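Local atomic coordinates of autophagy protein 5 (Saccharomyces cerevisiae, PDB entry 2DYO), a protein that takes part in autophagic vesicle formation and cytoplasm-to-vacuole transport, and is required for mitophagy and nucleophagy in yeast. Residues 203-208 and 278-283. Residues are numbered along the deposited sequence; the frame is centred on the assembly and turned at random.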
loop_
_atom_site.group_PDB
_atom_site.type_symbol
_atom_site.label_atom_id
_atom_site.label_comp_id
_atom_site.label_asym_id
_atom_site.label_seq_id
_atom_site.Cartn_x
_atom_site.Cartn_y
_atom_site.Cartn_z
ATOM N N ILE A 203 11.757 2.610 15.039
ATOM C CA ILE A 203 10.884 1.876 14.124
ATOM C C ILE A 203 10.054 2.812 13.243
ATOM O O ILE A 203 9.344 3.688 13.749
ATOM C CB ILE A 203 9.885 0.955 14.878
ATOM C CG1 ILE A 203 10.633 -0.096 15.706
ATOM C CG2 ILE A 203 8.956 0.262 13.873
ATOM C CD1 ILE A 203 11.364 -1.144 14.885
ATOM N N PRO A 204 10.145 2.644 11.911
ATOM C CA PRO A 204 9.390 3.463 10.959
ATOM C C PRO A 204 7.962 2.926 11.030
ATOM O O PRO A 204 7.617 1.957 10.341
ATOM C CB PRO A 204 10.046 3.140 9.612
ATOM C CG PRO A 204 11.435 2.667 9.993
ATOM C CD PRO A 204 11.149 1.826 11.209
ATOM N N LEU A 205 7.151 3.545 11.876
ATOM C CA LEU A 205 5.774 3.116 12.077
ATOM C C LEU A 205 4.757 4.210 11.796
ATOM O O LEU A 205 4.903 5.344 12.251
ATOM C CB LEU A 205 5.593 2.643 13.524
ATOM C CG LEU A 205 4.173 2.274 13.972
ATOM C CD1 LEU A 205 3.728 0.987 13.277
ATOM C CD2 LEU A 205 4.148 2.090 15.503
ATOM N N ILE A 206 3.726 3.852 11.045
ATOM C CA ILE A 206 2.646 4.766 10.735
ATOM C C ILE A 206 1.390 4.085 11.262
ATOM O O ILE A 206 1.168 2.897 11.009
ATOM C CB ILE A 206 2.526 5.015 9.215
ATOM C CG1 ILE A 206 3.700 5.891 8.763
ATOM C CG2 ILE A 206 1.180 5.674 8.896
ATOM C CD1 ILE A 206 3.773 6.146 7.278
ATOM N N ILE A 207 0.596 4.830 12.023
ATOM C CA ILE A 207 -0.637 4.302 12.608
ATOM C C ILE A 207 -1.818 5.066 12.042
ATOM O O ILE A 207 -1.833 6.291 12.070
ATOM C CB ILE A 207 -0.640 4.464 14.139
ATOM C CG1 ILE A 207 0.574 3.749 14.742
ATOM C CG2 ILE A 207 -1.931 3.892 14.715
ATOM C CD1 ILE A 207 0.742 3.960 16.247
ATOM N N GLN A 208 -2.805 4.340 11.528
ATOM C CA GLN A 208 -3.979 4.977 10.944
ATOM C C GLN A 208 -5.264 4.312 11.409
ATOM O O GLN A 208 -5.245 3.181 11.892
ATOM C CB GLN A 208 -3.913 4.892 9.410
ATOM C CG GLN A 208 -4.102 3.465 8.863
ATOM C CD GLN A 208 -4.104 3.401 7.338
ATOM O OE1 GLN A 208 -3.918 4.409 6.662
ATOM N NE2 GLN A 208 -4.318 2.209 6.796
ATOM N N GLY A 278 9.060 0.637 2.943
ATOM C CA GLY A 278 9.908 0.637 4.124
ATOM C C GLY A 278 9.224 0.916 5.450
ATOM O O GLY A 278 9.809 0.691 6.512
ATOM N N PHE A 279 7.992 1.406 5.401
ATOM C CA PHE A 279 7.250 1.700 6.622
ATOM C C PHE A 279 6.325 0.563 7.032
ATOM O O PHE A 279 5.749 -0.126 6.181
ATOM C CB PHE A 279 6.394 2.966 6.460
ATOM C CG PHE A 279 7.143 4.248 6.686
ATOM C CD1 PHE A 279 7.783 4.896 5.636
ATOM C CD2 PHE A 279 7.206 4.812 7.957
ATOM C CE1 PHE A 279 8.475 6.092 5.849
ATOM C CE2 PHE A 279 7.895 6.005 8.178
ATOM C CZ PHE A 279 8.530 6.644 7.122
ATOM N N LEU A 280 6.202 0.364 8.340
ATOM C CA LEU A 280 5.280 -0.633 8.878
ATOM C C LEU A 280 3.996 0.149 9.110
ATOM O O LEU A 280 4.018 1.198 9.754
ATOM C CB LEU A 280 5.766 -1.186 10.218
ATOM C CG LEU A 280 4.697 -2.007 10.957
ATOM C CD1 LEU A 280 4.378 -3.285 10.169
ATOM C CD2 LEU A 280 5.191 -2.351 12.347
ATOM N N TYR A 281 2.881 -0.343 8.579
ATOM C CA TYR A 281 1.608 0.338 8.761
ATOM C C TYR A 281 0.646 -0.499 9.584
ATOM O O TYR A 281 0.475 -1.691 9.329
ATOM C CB TYR A 281 0.915 0.618 7.419
ATOM C CG TYR A 281 1.581 1.631 6.525
ATOM C CD1 TYR A 281 2.624 1.269 5.686
ATOM C CD2 TYR A 281 1.131 2.952 6.489
ATOM C CE1 TYR A 281 3.206 2.196 4.816
ATOM C CE2 TYR A 281 1.703 3.883 5.633
ATOM C CZ TYR A 281 2.735 3.497 4.796
ATOM O OH TYR A 281 3.278 4.398 3.921
ATOM N N ILE A 282 0.030 0.108 10.590
ATOM C CA ILE A 282 -0.974 -0.629 11.331
ATOM C C ILE A 282 -2.263 0.155 11.217
ATOM O O ILE A 282 -2.262 1.396 11.173
ATOM C CB ILE A 282 -0.596 -0.880 12.814
ATOM C CG1 ILE A 282 -0.350 0.428 13.550
ATOM C CG2 ILE A 282 0.642 -1.780 12.890
ATOM C CD1 ILE A 282 0.127 0.203 14.975
ATOM N N THR A 283 -3.363 -0.576 11.117
ATOM C CA THR A 283 -4.676 0.033 10.996
ATOM C C THR A 283 -5.488 -0.356 12.224
ATOM O O THR A 283 -5.634 -1.536 12.532
ATOM C CB THR A 283 -5.381 -0.463 9.719
ATOM O OG1 THR A 283 -4.598 -0.083 8.579
ATOM C CG2 THR A 283 -6.777 0.133 9.601
#
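L205 to Q208 and L280 to T283 run as neighbouring parallel strands, their axes 4.9 Å apart at closest approach and inclined by 19°. L280 N donates to P204 O at 2.9 Å, I206 N to L280 O, I282 N to I206 O and Q208 N to I282 O, so I206, L280 and I282 each bond through both N and O. On one face, L205, I207, L280 and I282 pack side by side. I282 holds CG1 between its backbone N and carbonyl carbon (chi1 58°), which lays CD1 against I207 CG1 at 3.6 Å; L205 CD1 meets L280 CD2 at 3.8 Å. L280 also reaches L269 and Y270 of helix 266-273. On the other face, the tip of I206 touches two aromatic rings: CD1 sits over the F279 ring face, 4.1 Å from its centroid, and also lies 3.5 Å from Y281 CE2. The D277 carboxylate is hydrogen-bonded to the Y281 hydroxyl through OD1 and to F279 N through OD2. Further along, the side chain of Q208, extended beyond CG, crosses to T283: NE2 to OG1 is 2.9 Å, nearly straight (175°) and in the amide plane. The same nitrogen also bonds V92 O of helix 90-98, so two acceptors fix the rotation of the amide. With a leucine here, which has no NH2, T283 OG1 and V92 O would probably be left without a mate at a buried spot, and the link to helix 90-98 weakened. The pair is the central parallel pairing of a ubiquitin-like beta-grasp sheet with strand order 2-1-5-3-4: first and last strands of the UblB domain lie together, with helices 142-159 and 90-98 meeting F279 and Y281.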